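Local coordinates for putative phage capsid protein (Corynebacterium diphtheriae NCTC 13129, PDB 2R9I), which is of unknown function but, from its family, is probably a phage capsid protein, represented here by its N-terminal helical hairpin domain, at residues D8-R13 with E55-R60. Residues are numbered along the deposited sequence; the frame is centred on the assembly and turned at random.
Sequences DLLAHR and EAIAAR
The guanidinium of Arg60 meets Leu9 at its edge, with CD1 of Leu9 lying near the guanidinium plane. How close Leu9 CD1 really comes to Arg60 NE is doubtful. The Arg60 chain runs extended from CG to NE, and Leu9 crosses it at about a right angle. Leu9 CD1 also touches Ala56 CB, at 3.9 Å. Leu9 CB packs against CG1 of Ile57, again at 3.9 Å. Leu9 and Ile57 are the two buried residues of the contact. The CG1 of Ile57 lies anti to its carbonyl carbon (chi1 -73°), and from there CD1 reaches the opposing helix. Ile57 CD1 packs on Leu10 CD2 at 3.7 Å, the two side chains crossing at about a right angle. Ile57 CD1 also abuts Leu9 O in a van der Waals contact at 3.8 Å. Ile57 CD1 lies 4.0 Å from Arg13 CB, the foot of a chain that bends at chi2. The guanidinium of Arg13 turns to Asp54, just before 55-60, in a salt bridge from NE to OD1. The segments run nearly antiparallel, at 158°, with axes 10.0 Å apart at closest approach. Their contact packs helix 6-26 against helix 33-71 within a helical hairpin. The chemistry is apolar between the segments: aliphatic groups fill the middle and arginine chains flank it. Hydrophobic burial therefore probably holds this part of the hairpin, with the Arg13-Asp54 salt bridge adding a polar tie beside it.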
# COMPACT_ATOMS: atom_id res chain seq x y z
N ASP A 8 11.58 -1.02 -5.02
CA ASP A 8 10.44 -1.22 -5.91
C ASP A 8 9.13 -1.26 -5.13
O ASP A 8 8.10 -0.73 -5.59
CB ASP A 8 10.58 -2.52 -6.71
CG ASP A 8 11.80 -2.54 -7.64
OD1 ASP A 8 11.88 -1.70 -8.57
OD2 ASP A 8 12.68 -3.43 -7.45
N LEU A 9 9.18 -1.92 -3.97
CA LEU A 9 8.05 -2.01 -3.06
C LEU A 9 7.61 -0.64 -2.58
O LEU A 9 6.43 -0.37 -2.44
CB LEU A 9 8.40 -2.87 -1.86
CG LEU A 9 8.13 -4.38 -1.93
CD1 LEU A 9 8.37 -4.96 -0.57
CD2 LEU A 9 6.71 -4.69 -2.39
N LEU A 10 8.58 0.24 -2.33
CA LEU A 10 8.28 1.57 -1.86
C LEU A 10 7.68 2.41 -2.98
O LEU A 10 6.71 3.14 -2.74
CB LEU A 10 9.54 2.23 -1.28
CG LEU A 10 10.12 1.58 -0.01
CD1 LEU A 10 11.60 2.01 0.27
CD2 LEU A 10 9.25 1.87 1.20
N ALA A 11 8.21 2.28 -4.20
CA ALA A 11 7.62 2.97 -5.35
C ALA A 11 6.19 2.48 -5.59
O ALA A 11 5.26 3.28 -5.85
CB ALA A 11 8.47 2.80 -6.60
N HIS A 12 6.03 1.16 -5.49
CA HIS A 12 4.74 0.50 -5.69
C HIS A 12 3.72 0.99 -4.69
O HIS A 12 2.59 1.35 -5.08
CB HIS A 12 4.91 -1.02 -5.57
CG HIS A 12 3.65 -1.78 -5.81
ND1 HIS A 12 3.05 -1.86 -7.05
CD2 HIS A 12 2.87 -2.49 -4.97
CE1 HIS A 12 1.96 -2.60 -6.96
NE2 HIS A 12 1.83 -3.00 -5.71
N ARG A 13 4.11 1.03 -3.42
CA ARG A 13 3.23 1.55 -2.37
C ARG A 13 2.79 2.98 -2.68
O ARG A 13 1.62 3.32 -2.58
CB ARG A 13 3.94 1.54 -1.01
CG ARG A 13 2.99 1.58 0.17
CD ARG A 13 2.80 2.99 0.70
NE ARG A 13 2.04 2.93 1.94
CZ ARG A 13 1.41 3.95 2.51
NH1 ARG A 13 0.74 3.73 3.63
NH2 ARG A 13 1.45 5.19 1.98
N GLU A 55 2.65 -4.25 4.69
CA GLU A 55 3.14 -5.44 5.37
C GLU A 55 4.36 -6.02 4.68
O GLU A 55 5.32 -6.41 5.35
CB GLU A 55 2.06 -6.51 5.46
CG GLU A 55 0.92 -6.10 6.37
CD GLU A 55 -0.28 -7.07 6.27
OE1 GLU A 55 -0.55 -7.63 5.15
OE2 GLU A 55 -0.95 -7.28 7.31
N ALA A 56 4.35 -6.07 3.34
CA ALA A 56 5.50 -6.57 2.60
C ALA A 56 6.75 -5.74 2.94
O ALA A 56 7.85 -6.27 3.12
CB ALA A 56 5.22 -6.57 1.13
N ILE A 57 6.57 -4.42 3.06
CA ILE A 57 7.66 -3.50 3.36
C ILE A 57 8.19 -3.73 4.77
O ILE A 57 9.41 -3.75 4.99
CB ILE A 57 7.20 -2.05 3.17
CG1 ILE A 57 7.06 -1.76 1.68
CG2 ILE A 57 8.16 -1.07 3.81
CD1 ILE A 57 6.39 -0.47 1.40
N ALA A 58 7.28 -3.91 5.72
CA ALA A 58 7.62 -4.17 7.11
C ALA A 58 8.38 -5.50 7.22
O ALA A 58 9.42 -5.57 7.87
CB ALA A 58 6.36 -4.17 7.98
N ALA A 59 7.88 -6.53 6.55
CA ALA A 59 8.55 -7.82 6.48
C ALA A 59 9.96 -7.68 5.91
O ALA A 59 10.90 -8.20 6.50
CB ALA A 59 7.74 -8.81 5.67
N ARG A 60 10.13 -6.97 4.79
CA ARG A 60 11.47 -6.84 4.21
C ARG A 60 12.40 -6.07 5.13
O ARG A 60 13.55 -6.47 5.26
CB ARG A 60 11.47 -6.20 2.82
CG ARG A 60 10.85 -7.08 1.77
CD ARG A 60 10.86 -6.45 0.38
NE ARG A 60 10.16 -7.32 -0.57
CZ ARG A 60 10.71 -8.37 -1.18
NH1 ARG A 60 9.99 -9.11 -2.01
NH2 ARG A 60 11.99 -8.69 -0.97